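Local structure of agmatinase (Deinococcus radiodurans, 1WOH) at residues 139-142 against 146-149; 189-194 against 199-204; 125-130 against 223-228; 164-167 against 172-175. The protein probably hydrolyses agmatine to putrescine and urea, as a manganese-dependent enzyme of the arginase (ureohydrolase) family that binds two metal ions per subunit. All coordinates share one frame; numbering follows the deposited sequence.

Contact 1. Residues 139-142 against 146-149; sequences VVQL and LDFT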
loop_
_atom_site.group_PDB
_atom_site.type_symbol
_atom_site.label_atom_id
_atom_site.label_comp_id
_atom_site.label_asym_id
_atom_site.label_seq_id
_atom_site.Cartn_x
_atom_site.Cartn_y
_atom_site.Cartn_z
ATOM N N VAL A 139 17.369 28.846 18.857
ATOM C CA VAL A 139 16.816 27.779 18.033
ATOM C C VAL A 139 15.531 28.270 17.398
ATOM O O VAL A 139 14.681 28.859 18.073
ATOM C CB VAL A 139 16.473 26.499 18.842
ATOM C CG1 VAL A 139 15.680 25.513 17.953
ATOM C CG2 VAL A 139 17.744 25.836 19.329
ATOM N N VAL A 140 15.417 28.068 16.087
ATOM C CA VAL A 140 14.204 28.421 15.357
ATOM C C VAL A 140 13.618 27.047 15.060
ATOM O O VAL A 140 14.192 26.260 14.314
ATOM C CB VAL A 140 14.503 29.178 14.044
ATOM C CG1 VAL A 140 13.232 29.269 13.204
ATOM C CG2 VAL A 140 14.998 30.589 14.364
ATOM N N GLN A 141 12.476 26.777 15.674
ATOM C CA GLN A 141 11.814 25.484 15.572
ATOM C C GLN A 141 10.482 25.496 14.823
ATOM O O GLN A 141 9.558 26.216 15.211
ATOM C CB GLN A 141 11.615 24.968 17.012
ATOM C CG GLN A 141 10.625 23.840 17.204
ATOM C CD GLN A 141 10.262 23.626 18.675
ATOM O OE1 GLN A 141 10.629 24.425 19.545
ATOM N NE2 GLN A 141 9.522 22.555 18.953
ATOM N N LEU A 142 10.391 24.714 13.745
ATOM C CA LEU A 142 9.136 24.596 12.993
ATOM C C LEU A 142 8.546 23.317 13.573
ATOM O O LEU A 142 9.203 22.279 13.573
ATOM C CB LEU A 142 9.390 24.426 11.495
ATOM C CG LEU A 142 9.997 25.617 10.744
ATOM C CD1 LEU A 142 9.955 25.327 9.260
ATOM C CD2 LEU A 142 9.219 26.884 11.034
ATOM N N LEU A 146 5.125 21.719 20.896
ATOM C CA LEU A 146 6.154 22.481 21.597
ATOM C C LEU A 146 7.401 21.657 21.936
ATOM O O LEU A 146 8.522 22.148 21.823
ATOM C CB LEU A 146 5.578 23.103 22.871
ATOM C CG LEU A 146 6.512 24.056 23.624
ATOM C CD1 LEU A 146 6.849 25.263 22.753
ATOM C CD2 LEU A 146 5.842 24.500 24.909
ATOM N N ASP A 147 7.198 20.408 22.349
ATOM C CA ASP A 147 8.299 19.509 22.702
ATOM C C ASP A 147 9.273 20.085 23.743
ATOM O O ASP A 147 10.501 19.993 23.604
ATOM C CB ASP A 147 9.051 19.080 21.434
ATOM C CG ASP A 147 8.180 18.249 20.497
ATOM O OD1 ASP A 147 7.206 17.633 20.981
ATOM O OD2 ASP A 147 8.466 18.196 19.282
ATOM N N PHE A 148 8.698 20.660 24.792
ATOM C CA PHE A 148 9.455 21.246 25.896
ATOM C C PHE A 148 8.969 20.603 27.202
ATOM O O PHE A 148 9.036 21.205 28.275
ATOM C CB PHE A 148 9.216 22.759 25.956
ATOM C CG PHE A 148 10.247 23.507 26.759
ATOM C CD1 PHE A 148 11.571 23.539 26.343
ATOM C CD2 PHE A 148 9.891 24.184 27.927
ATOM C CE1 PHE A 148 12.538 24.234 27.075
ATOM C CE2 PHE A 148 10.849 24.879 28.665
ATOM C CZ PHE A 148 12.175 24.900 28.234
ATOM N N THR A 149 8.483 19.371 27.103
ATOM C CA THR A 149 7.971 18.658 28.272
ATOM C C THR A 149 9.089 18.078 29.140
ATOM O O THR A 149 10.113 17.635 28.632
ATOM C CB THR A 149 7.010 17.536 27.813
ATOM O OG1 THR A 149 5.807 18.134 27.313
ATOM C CG2 THR A 149 6.677 16.583 28.959
HETATM O O HOH W 1 10.506 24.200 22.489
#
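Gln141 sends its carboxamide off the strand to the backbone carbonyl of Leu146, NE2 to O 3.1 Å. The N-H points almost straight at that oxygen (174°), which lies in the plane of the amide, yet the nitrogen stands above the carbonyl plane, 59° out of it. CG lies anti to the backbone N (chi1 164°) and the chain stays extended beyond it, which carries the amide across to the loop. A water closes a small ring beside the direct bond: it donates to Gln141 OE1 at 3.0 Å and to Leu146 O at 2.9 Å, giving that carbonyl two donors. OE1 is also bonded to Thr178 OG1, and NE2 to Asp143 OD2, fixing which way round the amide sits. Without the amide, as with an alanine here, the Leu146 carbonyl would probably keep only the water as donor and Asp143 be less firmly oriented. Asp147 follows directly on the gripped carbonyl; it and Asp143 bind manganese in this protein, although the site holds no metal in this chain. The contact ties strand 137-142 of the central parallel sheet to the metal-binding loop at its C-terminal end, with Phe163 of helix 162-169 against Gln141 and Val191 of helix 188-196 against Leu146.

Contact 2. Residues 189-194 against 199-204; sequences EAVAAA and HTIIPM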
loop_
_atom_site.group_PDB
_atom_site.type_symbol
_atom_site.label_atom_id
_atom_site.label_comp_id
_atom_site.label_asym_id
_atom_site.label_seq_id
_atom_site.Cartn_x
_atom_site.Cartn_y
_atom_site.Cartn_z
ATOM N N GLU A 189 2.391 22.848 31.710
ATOM C CA GLU A 189 3.636 23.103 32.426
ATOM C C GLU A 189 4.728 23.450 31.422
ATOM O O GLU A 189 5.539 24.342 31.658
ATOM C CB GLU A 189 4.045 21.859 33.229
ATOM C CG GLU A 189 5.207 22.052 34.222
ATOM C CD GLU A 189 6.563 22.242 33.562
ATOM O OE1 GLU A 189 6.819 21.622 32.505
ATOM O OE2 GLU A 189 7.390 23.001 34.115
ATOM N N ALA A 190 4.741 22.740 30.298
ATOM C CA ALA A 190 5.742 22.975 29.264
ATOM C C ALA A 190 5.553 24.351 28.632
ATOM O O ALA A 190 6.520 25.086 28.436
ATOM C CB ALA A 190 5.659 21.888 28.193
ATOM N N VAL A 191 4.313 24.696 28.304
ATOM C CA VAL A 191 4.033 25.998 27.696
ATOM C C VAL A 191 4.390 27.137 28.652
ATOM O O VAL A 191 5.034 28.111 28.260
ATOM C CB VAL A 191 2.545 26.122 27.295
ATOM C CG1 VAL A 191 2.249 27.530 26.788
ATOM C CG2 VAL A 191 2.215 25.100 26.213
ATOM N N ALA A 192 3.982 27.002 29.911
ATOM C CA ALA A 192 4.262 28.023 30.913
ATOM C C ALA A 192 5.763 28.143 31.192
ATOM O O ALA A 192 6.276 29.247 31.384
ATOM C CB ALA A 192 3.507 27.711 32.203
ATOM N N ALA A 193 6.467 27.013 31.224
ATOM C CA ALA A 193 7.901 27.042 31.472
ATOM C C ALA A 193 8.606 27.722 30.303
ATOM O O ALA A 193 9.522 28.523 30.498
ATOM C CB ALA A 193 8.444 25.624 31.660
ATOM N N ALA A 194 8.182 27.400 29.085
ATOM C CA ALA A 194 8.797 28.010 27.912
ATOM C C ALA A 194 8.563 29.523 27.927
ATOM O O ALA A 194 9.480 30.295 27.658
ATOM C CB ALA A 194 8.222 27.402 26.632
ATOM N N HIS A 199 10.948 32.199 25.975
ATOM C CA HIS A 199 10.827 31.595 24.647
ATOM C C HIS A 199 9.649 32.219 23.903
ATOM O O HIS A 199 8.693 32.707 24.511
ATOM C CB HIS A 199 10.632 30.081 24.756
ATOM C CG HIS A 199 11.854 29.337 25.207
ATOM N ND1 HIS A 199 12.975 29.966 25.703
ATOM C CD2 HIS A 199 12.120 28.010 25.249
ATOM C CE1 HIS A 199 13.880 29.059 26.029
ATOM N NE2 HIS A 199 13.384 27.862 25.762
ATOM N N THR A 200 9.724 32.203 22.577
ATOM C CA THR A 200 8.671 32.774 21.745
ATOM C C THR A 200 7.829 31.667 21.130
ATOM O O THR A 200 8.342 30.788 20.439
ATOM C CB THR A 200 9.276 33.645 20.631
ATOM O OG1 THR A 200 10.097 34.658 21.224
ATOM C CG2 THR A 200 8.177 34.314 19.808
ATOM N N ILE A 201 6.532 31.721 21.397
ATOM C CA ILE A 201 5.595 30.726 20.906
ATOM C C ILE A 201 4.699 31.353 19.850
ATOM O O ILE A 201 3.940 32.275 20.139
ATOM C CB ILE A 201 4.737 30.188 22.077
ATOM C CG1 ILE A 201 5.639 29.441 23.064
ATOM C CG2 ILE A 201 3.621 29.299 21.556
ATOM C CD1 ILE A 201 4.892 28.800 24.225
ATOM N N ILE A 202 4.795 30.855 18.622
ATOM C CA ILE A 202 3.986 31.390 17.532
ATOM C C ILE A 202 3.043 30.326 16.973
ATOM O O ILE A 202 3.441 29.492 16.161
ATOM C CB ILE A 202 4.886 31.933 16.391
ATOM C CG1 ILE A 202 5.880 32.958 16.956
ATOM C CG2 ILE A 202 4.026 32.594 15.319
ATOM C CD1 ILE A 202 6.897 33.484 15.936
ATOM N N PRO A 203 1.776 30.340 17.412
ATOM C CA PRO A 203 0.769 29.374 16.954
ATOM C C PRO A 203 0.578 29.475 15.443
ATOM O O PRO A 203 0.812 30.530 14.857
ATOM C CB PRO A 203 -0.486 29.799 17.710
ATOM C CG PRO A 203 0.056 30.483 18.936
ATOM C CD PRO A 203 1.196 31.280 18.386
ATOM N N MET A 204 0.158 28.380 14.815
ATOM C CA MET A 204 -0.068 28.374 13.370
ATOM C C MET A 204 -1.108 29.432 12.994
ATOM O O MET A 204 -1.029 30.034 11.925
ATOM C CB MET A 204 -0.548 26.992 12.918
ATOM C CG MET A 204 -0.785 26.858 11.423
ATOM S SD MET A 204 0.701 27.115 10.439
ATOM C CE MET A 204 0.001 27.927 9.005
#
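Ile201 lays its CD1 methyl against helix 188-196, meeting Val191 CG1 at 3.9 Å and, more loosely, Ala194 CB at 4.3 Å. CG1 of Ile201 stands anti to its carbonyl carbon (chi1 -65°), and with CD1 extended beyond it the longer branch spans the space between strand and helix. The side chains of Ile201 and Val191 cross at about a right angle and touch methyl to methyl. Val191 and Ala194, three residues apart on the helix, both meet the Ile201 methyl. At the other end of the contact the chain has just left the helix and turned into the strand. There His199 N donates to Ala194 O at 2.9 Å; the bond is bent, 139° at the hydrogen, with the donor tilted 24° from the carbonyl plane. His199 CB follows close by, 4.1 Å from Ala194 CB, and the His199 ring packs edge-to-face with Phe148. This is the second half of a beta-alpha-beta crossover, in which helix 188-196 returns the chain to strand 200-203 beside strand 173-181. Leu181 of strand 173-181 touches Ile201, while Leu69 of a second subunit packs on both Val191 and Ile201, so the helix-strand interface also borders a subunit contact. Within this chain, strand 200-203 is an outermost strand of the parallel sheet.

Contact 3. Residues 125-130 against 223-228; sequences YPLLRA and NVYFSV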
loop_
_atom_site.group_PDB
_atom_site.type_symbol
_atom_site.label_atom_id
_atom_site.label_comp_id
_atom_site.label_asym_id
_atom_site.label_seq_id
_atom_site.Cartn_x
_atom_site.Cartn_y
_atom_site.Cartn_z
ATOM N N TYR A 125 18.032 16.725 21.040
ATOM C CA TYR A 125 18.727 16.948 22.303
ATOM C C TYR A 125 20.220 16.619 22.191
ATOM O O TYR A 125 21.060 17.499 22.380
ATOM C CB TYR A 125 18.061 16.146 23.432
ATOM C CG TYR A 125 18.917 15.989 24.675
ATOM C CD1 TYR A 125 19.622 17.072 25.203
ATOM C CD2 TYR A 125 19.025 14.754 25.317
ATOM C CE1 TYR A 125 20.422 16.929 26.343
ATOM C CE2 TYR A 125 19.821 14.597 26.463
ATOM C CZ TYR A 125 20.516 15.688 26.965
ATOM O OH TYR A 125 21.319 15.543 28.077
ATOM N N PRO A 126 20.576 15.360 21.872
ATOM C CA PRO A 126 22.005 15.050 21.766
ATOM C C PRO A 126 22.724 15.818 20.659
ATOM O O PRO A 126 23.919 16.093 20.760
ATOM C CB PRO A 126 22.026 13.532 21.565
ATOM C CG PRO A 126 20.693 13.234 20.949
ATOM C CD PRO A 126 19.759 14.141 21.717
ATOM N N LEU A 127 21.991 16.167 19.604
ATOM C CA LEU A 127 22.561 16.942 18.505
ATOM C C LEU A 127 22.967 18.312 19.055
ATOM O O LEU A 127 24.092 18.779 18.847
ATOM C CB LEU A 127 21.512 17.132 17.402
ATOM C CG LEU A 127 21.617 16.435 16.045
ATOM C CD1 LEU A 127 22.520 15.231 16.101
ATOM C CD2 LEU A 127 20.206 16.065 15.584
ATOM N N LEU A 128 22.044 18.954 19.763
ATOM C CA LEU A 128 22.311 20.275 20.319
ATOM C C LEU A 128 23.463 20.299 21.315
ATOM O O LEU A 128 24.158 21.308 21.422
ATOM C CB LEU A 128 21.042 20.849 20.955
ATOM C CG LEU A 128 20.056 21.426 19.931
ATOM C CD1 LEU A 128 18.705 21.719 20.576
ATOM C CD2 LEU A 128 20.666 22.706 19.338
ATOM N N ARG A 129 23.687 19.198 22.030
ATOM C CA ARG A 129 24.784 19.176 22.993
ATOM C C ARG A 129 26.121 19.448 22.310
ATOM O O ARG A 129 27.089 19.849 22.960
ATOM C CB ARG A 129 24.853 17.830 23.724
ATOM C CG ARG A 129 23.682 17.557 24.653
ATOM C CD ARG A 129 23.989 16.427 25.646
ATOM N NE ARG A 129 24.320 15.164 24.993
ATOM C CZ ARG A 129 24.435 14.003 25.634
ATOM N NH1 ARG A 129 24.244 13.947 26.948
ATOM N NH2 ARG A 129 24.740 12.898 24.970
ATOM N N ALA A 130 26.175 19.239 20.999
ATOM C CA ALA A 130 27.407 19.464 20.256
ATOM C C ALA A 130 27.658 20.942 19.963
ATOM O O ALA A 130 28.682 21.293 19.376
ATOM C CB ALA A 130 27.382 18.676 18.957
ATOM N N ASN A 223 23.092 33.547 16.531
ATOM C CA ASN A 223 23.633 32.277 16.070
ATOM C C ASN A 223 22.394 31.401 16.145
ATOM O O ASN A 223 21.855 31.175 17.229
ATOM C CB ASN A 223 24.700 31.745 17.022
ATOM C CG ASN A 223 25.988 32.524 16.935
ATOM O OD1 ASN A 223 26.479 32.799 15.839
ATOM N ND2 ASN A 223 26.552 32.875 18.086
ATOM N N VAL A 224 21.940 30.923 14.995
ATOM C CA VAL A 224 20.726 30.125 14.938
ATOM C C VAL A 224 20.872 28.684 14.468
ATOM O O VAL A 224 21.590 28.386 13.512
ATOM C CB VAL A 224 19.679 30.834 14.038
ATOM C CG1 VAL A 224 18.460 29.926 13.806
ATOM C CG2 VAL A 224 19.253 32.143 14.682
ATOM N N TYR A 225 20.183 27.793 15.174
ATOM C CA TYR A 225 20.136 26.377 14.840
ATOM C C TYR A 225 18.690 26.187 14.394
ATOM O O TYR A 225 17.764 26.611 15.095
ATOM C CB TYR A 225 20.402 25.531 16.085
ATOM C CG TYR A 225 20.259 24.038 15.886
ATOM C CD1 TYR A 225 21.379 23.230 15.675
ATOM C CD2 TYR A 225 19.008 23.427 15.958
ATOM C CE1 TYR A 225 21.257 21.844 15.550
ATOM C CE2 TYR A 225 18.872 22.046 15.831
ATOM C CZ TYR A 225 19.997 21.263 15.632
ATOM O OH TYR A 225 19.863 19.897 15.537
ATOM N N PHE A 226 18.497 25.589 13.222
ATOM C CA PHE A 226 17.157 25.336 12.685
ATOM C C PHE A 226 16.740 23.911 13.013
ATOM O O PHE A 226 17.479 22.972 12.726
ATOM C CB PHE A 226 17.149 25.456 11.154
ATOM C CG PHE A 226 17.210 26.863 10.630
ATOM C CD1 PHE A 226 18.062 27.178 9.576
ATOM C CD2 PHE A 226 16.382 27.853 11.137
ATOM C CE1 PHE A 226 18.085 28.460 9.028
ATOM C CE2 PHE A 226 16.394 29.141 10.599
ATOM C CZ PHE A 226 17.249 29.445 9.541
ATOM N N SER A 227 15.568 23.744 13.621
ATOM C CA SER A 227 15.060 22.404 13.884
ATOM C C SER A 227 13.741 22.322 13.141
ATOM O O SER A 227 12.796 23.036 13.466
ATOM C CB SER A 227 14.817 22.149 15.373
ATOM O OG SER A 227 14.281 20.844 15.541
ATOM N N VAL A 228 13.682 21.467 12.126
ATOM C CA VAL A 228 12.465 21.327 11.347
ATOM C C VAL A 228 11.795 19.982 11.584
ATOM O O VAL A 228 12.310 18.943 11.178
ATOM C CB VAL A 228 12.740 21.461 9.832
ATOM C CG1 VAL A 228 11.427 21.300 9.050
ATOM C CG2 VAL A 228 13.374 22.821 9.539
#
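Tyr225 reaches from its strand to helix 124-128, its ring lying under one leucine and its hydroxyl ending against another. From CB, directed toward the helix, a chi1 near 180° (175°) swings the ring away from the strand. CG is the ring atom nearest to Leu128 CD2, at 3.7 Å, and the carbons behind it, CD1 and CD2, then CE1, CE2 and CZ, follow at nearly the same spacing. The methyl therefore sits over the middle of one face: Leu128 CD2 is 3.6 Å from the centroid of the Tyr225 ring and only 7° off its normal, a CH-pi contact. Leu128 does not start out toward the strand, but its far end comes in to the ring. The joined elements belong to the three-layer alpha/beta fold of the arginase family, in which helices cover a central parallel sheet; here a short helix lies over strand 223-229, near the middle of the sheet. At the tip, OH lies against CB, CG and CD2 of Leu127, 3.7 Å from CB and 3.8 Å from CD2, the two side chains crossing at about a right angle. The polar need of that buried hydroxyl is met elsewhere, by Asp271 OD2. The other carboxylate oxygen of Asp271 bonds Ser227 OG, which also bonds His121, a manganese ligand. Asp271 is likely to lose a partner, and the Leu128 methyl its ring, if a serine stood in place of Tyr225. Phe131 meets the tyrosine ring edge-to-face, and Ile100 of helix 93-108 touches Leu127.

Contact 4. Residues 164-167 against 172-175; sequences RRAC and NLVH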
loop_
_atom_site.group_PDB
_atom_site.type_symbol
_atom_site.label_atom_id
_atom_site.label_comp_id
_atom_site.label_asym_id
_atom_site.label_seq_id
_atom_site.Cartn_x
_atom_site.Cartn_y
_atom_site.Cartn_z
ATOM N N ARG A 164 13.658 20.643 26.240
ATOM C CA ARG A 164 13.695 20.821 27.685
ATOM C C ARG A 164 15.035 20.251 28.151
ATOM O O ARG A 164 15.740 20.866 28.958
ATOM C CB ARG A 164 12.529 20.069 28.338
ATOM C CG ARG A 164 12.312 20.393 29.814
ATOM C CD ARG A 164 11.962 21.866 30.018
ATOM N NE ARG A 164 11.596 22.148 31.406
ATOM C CZ ARG A 164 10.366 22.037 31.903
ATOM N NH1 ARG A 164 9.351 21.656 31.130
ATOM N NH2 ARG A 164 10.152 22.285 33.187
ATOM N N ARG A 165 15.391 19.080 27.624
ATOM C CA ARG A 165 16.655 18.434 27.965
ATOM C C ARG A 165 17.810 19.291 27.451
ATOM O O ARG A 165 18.823 19.458 28.123
ATOM C CB ARG A 165 16.743 17.044 27.331
ATOM C CG ARG A 165 15.746 16.021 27.872
ATOM C CD ARG A 165 16.087 15.629 29.312
ATOM N NE ARG A 165 15.533 16.556 30.292
ATOM C CZ ARG A 165 14.245 16.615 30.611
ATOM N NH1 ARG A 165 13.378 15.797 30.029
ATOM N NH2 ARG A 165 13.819 17.490 31.513
ATOM N N ALA A 166 17.642 19.838 26.249
ATOM C CA ALA A 166 18.672 20.676 25.652
ATOM C C ALA A 166 18.978 21.898 26.519
ATOM O O ALA A 166 20.142 22.190 26.815
ATOM C CB ALA A 166 18.235 21.119 24.244
ATOM N N CYS A 167 17.937 22.614 26.924
ATOM C CA CYS A 167 18.123 23.809 27.731
ATOM C C CYS A 167 18.784 23.539 29.068
ATOM O O CYS A 167 19.647 24.301 29.500
ATOM C CB CYS A 167 16.788 24.531 27.931
ATOM S SG CYS A 167 16.256 25.446 26.454
ATOM N N ASN A 172 24.047 27.960 27.367
ATOM C CA ASN A 172 24.216 28.894 26.251
ATOM C C ASN A 172 23.003 28.933 25.315
ATOM O O ASN A 172 22.862 29.863 24.517
ATOM C CB ASN A 172 25.483 28.557 25.453
ATOM C CG ASN A 172 25.457 27.158 24.869
ATOM O OD1 ASN A 172 25.222 26.183 25.581
ATOM N ND2 ASN A 172 25.711 27.050 23.566
ATOM N N LEU A 173 22.129 27.929 25.415
ATOM C CA LEU A 173 20.916 27.886 24.588
ATOM C C LEU A 173 19.961 28.845 25.287
ATOM O O LEU A 173 19.188 28.450 26.169
ATOM C CB LEU A 173 20.331 26.471 24.565
ATOM C CG LEU A 173 19.457 26.105 23.361
ATOM C CD1 LEU A 173 18.934 24.684 23.541
ATOM C CD2 LEU A 173 18.306 27.083 23.221
ATOM N N VAL A 174 20.011 30.111 24.882
ATOM C CA VAL A 174 19.223 31.144 25.529
ATOM C C VAL A 174 17.827 31.451 25.036
ATOM O O VAL A 174 17.061 32.107 25.742
ATOM C CB VAL A 174 20.002 32.478 25.546
ATOM C CG1 VAL A 174 21.320 32.301 26.284
ATOM C CG2 VAL A 174 20.257 32.948 24.119
ATOM N N HIS A 175 17.474 30.994 23.842
ATOM C CA HIS A 175 16.152 31.319 23.342
ATOM C C HIS A 175 15.681 30.392 22.244
ATOM O O HIS A 175 16.471 29.924 21.432
ATOM C CB HIS A 175 16.151 32.766 22.827
ATOM C CG HIS A 175 14.803 33.260 22.406
ATOM N ND1 HIS A 175 14.348 33.174 21.107
ATOM C CD2 HIS A 175 13.796 33.809 23.123
ATOM C CE1 HIS A 175 13.117 33.652 21.043
ATOM N NE2 HIS A 175 12.759 34.043 22.253
HETATM O O HOH W 2 19.330 27.185 28.739
#
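Leu173 is the centre of an inverse gamma turn, yet it also opens strand 173-181 and sends its side chain back to the helix that precedes it. Its first torsion (chi1 -156°) places CG across from the backbone N and, with the chain extended, carries the two methyls toward helix 162-169. CD1 makes the closest approach, 3.7 Å from Ala166 CB, and lies 4.0 Å from Cys167 SG; CD2 stands at 4.2 Å from the same sulfur. CD1 thus touches both successive helix residues, and CD2 adds a longer approach to the sulfur. A water lies between the backbones, 3.0 Å from Cys167 O and 2.9 Å from Leu173 O. The contact closes the helix-to-strand half of the beta-alpha-beta unit formed by strand 137-142, helix 162-169 and strand 173-181. Leu137 and Val139 of the first of these strands also touch Leu173, and Leu128 of helix 124-128 packs on Ala166. The side-chain contact is wholly apolar, so helix and strand are held here by close packing of buried methyls and sulfur, without a directional side-chain bond.

How the contacts relate
All four contacts reach the same parallel sheet. Contact 1 lies nearest the manganese site, empty in this chain, its Asp147 side chain about 3 Å from those of His121 and Asp143. Contact 3 spans the longest sequence separation and encloses the other three along the chain; its strand pairs with that of contact 1 through a probable hydrogen bond, Val140 N to Tyr225 O, 2.9 Å. Contacts 3 and 4 meet where Tyr125 CE1 lies 3.5 Å from Arg165 O. Arg164 of contact 4 links the loop and the two helices: its NH1 is hydrogen-bonded to Phe148 O of contact 1 and forms a salt bridge with Glu189 OE1 of contact 2, each at 2.9 Å. Contacts 2 and 3, about 18 Å apart between centres, do not touch.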